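Pyridoxal kinase (Lactobacillus plantarum, PDB 3H74) probably catalyses the ATP-dependent phosphorylation of pyridoxal to pyridoxal 5'-phosphate, as a small-molecule kinase of the ribokinase clan. Local coordinates at residues A87-I92 with V125-Q130; L147-P152 with P164-Q169. One frame throughout, in Å; residues are numbered along the deposited sequence.

Contact 1. Residues A87-I92 with V125-Q130; sequences ALCQQI and VAAMRQ
Cys89 meets Ala127 where two neighbouring helices come side by side, their CB atoms 3.9 Å apart and their CA atoms 6.2 Å apart, the nearest backbone approach between 87-92 and 125-130. From the same cysteine, SG reaches the terminal methyl of Met128, a selenomethionine in this crystal, with SG and CE 3.8 Å apart. That methyl arrives from a residue whose CB is directed away from the other helix: CG leaves anti to the backbone N (chi1 -171°), and bends at the next two torsions bring the chain back into the interface. On the more exposed flank the Gln130 side chain is modelled too close to the Ala127 carbonyl, so its exact pose is doubtful. As modelled it leans across Gln90, with Gln130 OE1 3.5 Å from Gln90 CG, and Gln130 NE2 lies near the backbone of Cys89 without a hydrogen bond between the segments. With Gln130 cut back to an alanine, Gln90 CG and Cys89 CB would probably lose the side chain packed against them, whatever its exact pose.

Further out, Val83 and Tyr124 also pack on Cys89, and Pro108 touches Met128. The helix segments run almost parallel, 9° between their directions and 9.1 Å between axes, as expected for adjacent helices beside a parallel sheet in the ribokinase fold. Apolar packing at Cys89, Ala127 and Met128, with the polar Gln130 amide at its margin, implies a contact that rests on fit of shape and not on directional bonds.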
ATOM      1  N   ALA A  87      -6.023 -17.523   3.613  1.00 12.12           N
ATOM      2  CA  ALA A  87      -5.139 -18.486   2.963  1.00 12.21           C
ATOM      3  C   ALA A  87      -4.041 -17.810   2.148  1.00 11.76           C
ATOM      4  O   ALA A  87      -2.877 -18.205   2.227  1.00 11.38           O
ATOM      5  CB  ALA A  87      -5.936 -19.438   2.088  1.00 13.21           C
ATOM      6  N   LEU A  88      -4.404 -16.799   1.359  1.00 10.99           N
ATOM      7  CA  LEU A  88      -3.400 -16.098   0.560  1.00 10.34           C
ATOM      8  C   LEU A  88      -2.424 -15.280   1.408  1.00  9.97           C
ATOM      9  O   LEU A  88      -1.236 -15.240   1.099  1.00  9.85           O
ATOM     10  CB  LEU A  88      -4.031 -15.248  -0.547  1.00 10.79           C
ATOM     11  CG  LEU A  88      -4.610 -16.034  -1.730  1.00 11.55           C
ATOM     12  CD1 LEU A  88      -5.078 -15.085  -2.826  1.00 14.20           C
ATOM     13  CD2 LEU A  88      -3.605 -17.058  -2.275  1.00 12.08           C
ATOM     14  N   CYS A  89      -2.901 -14.660   2.488  1.00  9.87           N
ATOM     15  CA  CYS A  89      -2.001 -13.989   3.422  1.00 10.19           C
ATOM     16  C   CYS A  89      -0.942 -14.952   3.945  1.00 10.09           C
ATOM     17  O   CYS A  89       0.236 -14.626   4.002  1.00  9.87           O
ATOM     18  CB  CYS A  89      -2.774 -13.407   4.601  1.00 10.37           C
ATOM     19  SG  CYS A  89      -3.607 -11.853   4.254  1.00 10.92           S
ATOM     20  N   GLN A  90      -1.382 -16.152   4.319  1.00 10.44           N
ATOM     21  CA  GLN A  90      -0.479 -17.175   4.844  1.00 10.88           C
ATOM     22  C   GLN A  90       0.537 -17.637   3.805  1.00 10.50           C
ATOM     23  O   GLN A  90       1.720 -17.754   4.099  1.00 10.87           O
ATOM     24  CB  GLN A  90      -1.276 -18.363   5.385  1.00 11.94           C
ATOM     25  CG  GLN A  90      -2.122 -18.011   6.598  1.00 13.65           C
ATOM     26  CD  GLN A  90      -3.106 -19.104   6.983  1.00 15.09           C
ATOM     27  OE1 GLN A  90      -3.403 -20.001   6.196  1.00 17.63           O
ATOM     28  NE2 GLN A  90      -3.628 -19.020   8.199  1.00 16.82           N
ATOM     29  N   GLN A  91       0.064 -17.866   2.584  1.00 10.12           N
ATOM     30  CA  GLN A  91       0.937 -18.268   1.481  1.00  9.66           C
ATOM     31  C   GLN A  91       2.002 -17.218   1.198  1.00  9.01           C
ATOM     32  O   GLN A  91       3.181 -17.532   1.049  1.00  8.95           O
ATOM     33  CB  GLN A  91       0.114 -18.507   0.221  1.00  9.71           C
ATOM     34  CG  GLN A  91      -0.745 -19.768   0.274  1.00  9.98           C
ATOM     35  CD  GLN A  91       0.017 -21.039  -0.109  1.00  9.76           C
ATOM     36  OE1 GLN A  91       1.104 -20.983  -0.696  1.00 10.88           O
ATOM     37  NE2 GLN A  91      -0.557 -22.188   0.215  1.00 10.02           N
ATOM     38  N   ILE A  92       1.575 -15.958   1.122  1.00  8.42           N
ATOM     39  CA  ILE A  92       2.504 -14.850   0.894  1.00  8.69           C
ATOM     40  C   ILE A  92       3.528 -14.736   2.030  1.00  8.44           C
ATOM     41  O   ILE A  92       4.721 -14.583   1.782  1.00  8.46           O
ATOM     42  CB  ILE A  92       1.757 -13.511   0.664  1.00  8.31           C
ATOM     43  CG1 ILE A  92       0.952 -13.579  -0.636  1.00  7.76           C
ATOM     44  CG2 ILE A  92       2.734 -12.318   0.661  1.00  8.95           C
ATOM     45  CD1 ILE A  92      -0.068 -12.462  -0.794  1.00  8.23           C
ATOM     46  N   VAL A 125      -7.930 -10.024  10.127  1.00 10.09           N
ATOM     47  CA  VAL A 125      -7.053  -9.139  10.889  1.00 10.35           C
ATOM     48  C   VAL A 125      -5.882  -9.923  11.487  1.00 10.41           C
ATOM     49  O   VAL A 125      -4.737  -9.468  11.452  1.00  9.61           O
ATOM     50  CB  VAL A 125      -7.819  -8.381  12.006  1.00 10.51           C
ATOM     51  CG1 VAL A 125      -6.885  -7.495  12.793  1.00 11.23           C
ATOM     52  CG2 VAL A 125      -8.926  -7.525  11.400  1.00 10.55           C
ATOM     53  N   ALA A 126      -6.172 -11.102  12.036  1.00 10.55           N
ATOM     54  CA  ALA A 126      -5.132 -11.945  12.609  1.00 10.71           C
ATOM     55  C   ALA A 126      -4.127 -12.395  11.541  1.00 10.40           C
ATOM     56  O   ALA A 126      -2.917 -12.395  11.778  1.00 10.73           O
ATOM     57  CB  ALA A 126      -5.746 -13.139  13.323  1.00 11.39           C
ATOM     58  N   ALA A 127      -4.630 -12.764  10.363  1.00 10.36           N
ATOM     59  CA  ALA A 127      -3.748 -13.124   9.257  1.00  9.89           C
ATOM     60  C   ALA A 127      -2.853 -11.945   8.844  1.00  9.56           C
ATOM     61  O   ALA A 127      -1.671 -12.124   8.546  1.00  9.21           O
ATOM     62  CB  ALA A 127      -4.556 -13.627   8.078  1.00 10.70           C
HETATM   63  N   MSE A 128      -3.419 -10.741   8.856  1.00  8.55           N
HETATM   64  CA  MSE A 128      -2.667  -9.540   8.511  1.00  8.25           C
HETATM   65  C   MSE A 128      -1.558  -9.269   9.533  1.00  8.48           C
HETATM   66  O   MSE A 128      -0.451  -8.875   9.169  1.00  7.65           O
HETATM   67  CB  MSE A 128      -3.601  -8.341   8.415  1.00  8.29           C
HETATM   68  CG  MSE A 128      -2.915  -7.106   7.856  1.00  8.55           C
HETATM   69 SE   MSE A 128      -2.082  -7.369   6.107  1.00 12.07          SE
HETATM   70  CE  MSE A 128      -3.604  -8.122   5.171  1.00 10.62           C
ATOM     71  N   ARG A 129      -1.846  -9.509  10.816  1.00  8.99           N
ATOM     72  CA  ARG A 129      -0.835  -9.318  11.851  1.00  9.77           C
ATOM     73  C   ARG A 129       0.359 -10.262  11.622  1.00 10.04           C
ATOM     74  O   ARG A 129       1.417  -9.888  11.843  1.00 10.54           O
ATOM     75  CB  ARG A 129      -1.432  -9.559  13.266  1.00  9.85           C
ATOM     76  CG  ARG A 129      -2.417  -8.481  13.765  1.00 10.29           C
ATOM     77  CD  ARG A 129      -2.856  -8.762  15.198  1.00 12.29           C
ATOM     78  NE  ARG A 129      -3.893  -7.867  15.617  1.00 10.97           N
ATOM     79  CZ  ARG A 129      -5.084  -8.233  15.986  1.00 10.83           C
ATOM     80  NH1 ARG A 129      -5.414  -9.493  16.039  1.00 12.39           N
ATOM     81  NH2 ARG A 129      -5.935  -7.347  16.348  1.00 11.78           N
ATOM     82  N   GLN A 130       0.111 -11.441  11.123  1.00 10.51           N
ATOM     83  CA  GLN A 130       1.217 -12.342  10.763  1.00 12.10           C
ATOM     84  C   GLN A 130       2.024 -11.845   9.544  1.00 10.73           C
ATOM     85  O   GLN A 130       3.181 -11.855   9.545  1.00 11.04           O
ATOM     86  CB  GLN A 130       0.704 -13.757  10.469  1.00 12.22           C
ATOM     87  CG  GLN A 130      -0.643 -13.688   9.828  1.00 16.13           C
ATOM     88  CD  GLN A 130      -1.047 -14.832   8.837  1.00 16.24           C
ATOM     89  OE1 GLN A 130      -1.529 -15.909   9.325  1.00 22.11           O
ATOM     90  NE2 GLN A 130      -0.888 -14.584   7.486  1.00 20.97           N
TER

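Contact 2. Residues L147-P152 with P164-Q169; sequences LLTGAP and PALQAQ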
ATOM      1  N   LEU A 147      -7.484  -1.477  14.228  1.00  8.98           N
ATOM      2  CA  LEU A 147      -7.760  -2.902  14.048  1.00  8.70           C
ATOM      3  C   LEU A 147      -6.538  -3.752  14.393  1.00  8.58           C
ATOM      4  O   LEU A 147      -6.651  -4.772  15.075  1.00  8.72           O
ATOM      5  CB  LEU A 147      -8.234  -3.202  12.628  1.00  8.69           C
ATOM      6  CG  LEU A 147      -9.664  -2.774  12.319  1.00  9.52           C
ATOM      7  CD1 LEU A 147      -9.825  -2.721  10.808  1.00  9.27           C
ATOM      8  CD2 LEU A 147     -10.708  -3.697  12.950  1.00 10.33           C
ATOM      9  N   LEU A 148      -5.363  -3.324  13.946  1.00  8.50           N
ATOM     10  CA  LEU A 148      -4.144  -4.105  14.158  1.00  9.07           C
ATOM     11  C   LEU A 148      -3.717  -4.155  15.623  1.00  9.97           C
ATOM     12  O   LEU A 148      -3.227  -5.188  16.086  1.00 10.19           O
ATOM     13  CB  LEU A 148      -2.995  -3.594  13.287  1.00  8.76           C
ATOM     14  CG  LEU A 148      -3.157  -3.833  11.786  1.00  8.63           C
ATOM     15  CD1 LEU A 148      -2.100  -3.041  11.032  1.00  7.96           C
ATOM     16  CD2 LEU A 148      -3.067  -5.306  11.442  1.00  9.06           C
ATOM     17  N   THR A 149      -3.908  -3.062  16.350  1.00 10.92           N
ATOM     18  CA  THR A 149      -3.569  -3.042  17.782  1.00 12.05           C
ATOM     19  C   THR A 149      -4.690  -3.566  18.688  1.00 12.53           C
ATOM     20  O   THR A 149      -4.440  -3.871  19.860  1.00 13.37           O
ATOM     21  CB  THR A 149      -3.189  -1.638  18.275  1.00 12.12           C
ATOM     22  OG1 THR A 149      -4.310  -0.767  18.120  1.00 12.96           O
ATOM     23  CG2 THR A 149      -1.983  -1.089  17.522  1.00 13.37           C
ATOM     24  N   GLY A 150      -5.911  -3.657  18.169  1.00 12.81           N
ATOM     25  CA  GLY A 150      -7.075  -4.065  18.971  1.00 14.00           C
ATOM     26  C   GLY A 150      -7.832  -2.928  19.644  1.00 14.53           C
ATOM     27  O   GLY A 150      -8.879  -3.149  20.276  1.00 16.00           O
ATOM     28  N   ALA A 151      -7.322  -1.708  19.524  1.00 14.42           N
ATOM     29  CA  ALA A 151      -7.974  -0.552  20.129  1.00 14.72           C
ATOM     30  C   ALA A 151      -9.284  -0.234  19.403  1.00 15.33           C
ATOM     31  O   ALA A 151      -9.359  -0.367  18.178  1.00 14.94           O
ATOM     32  CB  ALA A 151      -7.042   0.645  20.110  1.00 14.40           C
ATOM     33  N   PRO A 152     -10.334   0.165  20.148  1.00 15.74           N
ATOM     34  CA  PRO A 152     -11.534   0.631  19.459  1.00 15.86           C
ATOM     35  C   PRO A 152     -11.197   1.795  18.532  1.00 15.56           C
ATOM     36  O   PRO A 152     -10.283   2.579  18.811  1.00 15.33           O
ATOM     37  CB  PRO A 152     -12.447   1.096  20.600  1.00 16.16           C
ATOM     38  CG  PRO A 152     -11.972   0.338  21.795  1.00 16.67           C
ATOM     39  CD  PRO A 152     -10.492   0.191  21.615  1.00 16.00           C
ATOM     40  N   PRO A 164       3.541   3.493  19.127  1.00 11.09           N
ATOM     41  CA  PRO A 164       4.350   2.489  19.834  1.00 11.55           C
ATOM     42  C   PRO A 164       3.701   1.098  19.910  1.00 11.48           C
ATOM     43  O   PRO A 164       4.403   0.088  19.780  1.00 11.35           O
ATOM     44  CB  PRO A 164       4.510   3.093  21.236  1.00 11.76           C
ATOM     45  CG  PRO A 164       4.374   4.543  21.028  1.00 12.20           C
ATOM     46  CD  PRO A 164       3.316   4.683  19.968  1.00 10.94           C
ATOM     47  N   ALA A 165       2.384   1.047  20.106  1.00 12.67           N
ATOM     48  CA  ALA A 165       1.677  -0.235  20.170  1.00 13.29           C
ATOM     49  C   ALA A 165       1.762  -0.984  18.834  1.00 13.34           C
ATOM     50  O   ALA A 165       2.045  -2.183  18.808  1.00 13.94           O
ATOM     51  CB  ALA A 165       0.240  -0.031  20.574  1.00 13.80           C
ATOM     52  N   LEU A 166       1.547  -0.258  17.738  1.00 13.00           N
ATOM     53  CA  LEU A 166       1.672  -0.808  16.389  1.00 13.09           C
ATOM     54  C   LEU A 166       3.085  -1.312  16.119  1.00 12.19           C
ATOM     55  O   LEU A 166       3.273  -2.417  15.624  1.00 10.92           O
ATOM     56  CB  LEU A 166       1.339   0.258  15.338  1.00 13.58           C
ATOM     57  CG  LEU A 166      -0.072   0.619  14.858  1.00 14.94           C
ATOM     58  CD1 LEU A 166      -0.039   1.851  13.957  1.00 16.53           C
ATOM     59  CD2 LEU A 166      -0.699  -0.559  14.121  1.00 14.90           C
ATOM     60  N   GLN A 167       4.083  -0.501  16.449  1.00 12.71           N
ATOM     61  CA  GLN A 167       5.441  -0.819  16.023  1.00 14.56           C
ATOM     62  C   GLN A 167       6.049  -2.008  16.764  1.00 15.71           C
ATOM     63  O   GLN A 167       6.913  -2.698  16.227  1.00 16.14           O
ATOM     64  CB  GLN A 167       6.336   0.412  16.101  1.00 15.04           C
ATOM     65  CG  GLN A 167       7.604   0.334  15.264  1.00 14.53           C
ATOM     66  CD  GLN A 167       8.083   1.694  14.924  1.00 16.39           C
ATOM     67  OE1 GLN A 167       7.445   2.403  14.146  1.00 11.99           O
ATOM     68  NE2 GLN A 167       9.205   2.091  15.516  1.00 17.23           N
ATOM     69  N   ALA A 168       5.579  -2.265  17.978  1.00 16.66           N
ATOM     70  CA  ALA A 168       6.083  -3.404  18.745  1.00 17.37           C
ATOM     71  C   ALA A 168       5.636  -4.747  18.153  1.00 18.00           C
ATOM     72  O   ALA A 168       6.218  -5.784  18.467  1.00 18.31           O
ATOM     73  CB  ALA A 168       5.690  -3.283  20.203  1.00 17.41           C
ATOM     74  N   GLN A 169       4.617  -4.709  17.289  1.00 18.31           N
ATOM     75  CA  GLN A 169       4.144  -5.866  16.512  1.00 18.89           C
ATOM     76  C   GLN A 169       4.925  -6.058  15.229  1.00 18.52           C
ATOM     77  O   GLN A 169       4.526  -6.837  14.351  1.00 19.07           O
ATOM     78  CB  GLN A 169       2.728  -5.633  16.049  1.00 19.26           C
ATOM     79  CG  GLN A 169       1.656  -5.734  17.073  1.00 20.23           C
ATOM     80  CD  GLN A 169       0.303  -5.739  16.408  1.00 21.38           C
ATOM     81  OE1 GLN A 169       0.165  -6.190  15.264  1.00 22.28           O
ATOM     82  NE2 GLN A 169      -0.701  -5.232  17.102  1.00 21.89           N
TER
HETATM   83  O   HOH W   1      -1.685  -5.436  19.998  1.00 24.71           O
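Gln169 donates from NE2 to the carbonyl O of Leu148, the one direct hydrogen bond between 147-152 and 164-169, with NE2 and O 2.7 Å apart. The N-H points almost straight at its acceptor, at 177°, and that oxygen lies in the plane of the Gln169 amide. Seen from the acceptor the geometry is different: the donor stands above the carbonyl plane, 48° out of it. Arg129 of helix 122-131 gives a second hydrogen bond to the same oxygen through NE, so two side chains grip a carbonyl in the last turn of helix 142-149. A water extends the polar group by donating to Thr149 O, 3.2 Å away, and weakly accepting from Gln169 NE2.

This is a helix-to-helix junction at the edge of the ribokinase-like fold: helices 142-149 and 159-167 follow one another between strands 137-138 and 175-176, the latter outermost in the main sheet. Gly150 ends the first of them, its positive phi turning the chain out of the helix.

Apolar contacts lie beside the polar ones. Thr149 crosses Leu166 at about a right angle, and its methyl CG2 sits 3.7 Å from Leu166 CD2. Ala165 approaches the same methyl, CB to CG2 of Thr149 being 3.9 Å. Leu166 CD2 also meets Leu148 CB, at 3.9 Å, while Leu148 itself packs further on Pro108 and Leu110. Thr149 can turn its methyl to this interface because chi1 of 62° places OG1 between the backbone N and carbonyl carbon, where the hydroxyl hydrogen-bonds Ala145 O and weakly accepts the Ala151 N-H.

Contacts 1 and 2 follow in series along the chain, their centres about 16 Å apart. Contact 1 joins helices 86-98 and 122-131, which follow strands 77-80 and 103-106 respectively; contact 2 joins helices 142-149 and 159-167, both lying between strands 137-138 and 175-176. These four strands come in that order across the parallel part of the main sheet, so the contacts step from nearer its middle to its edge. Helix 122-131 spans the two: its Ala127 and Met128 serve contact 1, while Val125 and Arg129 pack near Leu147 of contact 2. Helix packing is thus continuous from 87-92 to 164-169 within this one ribokinase-clan chain.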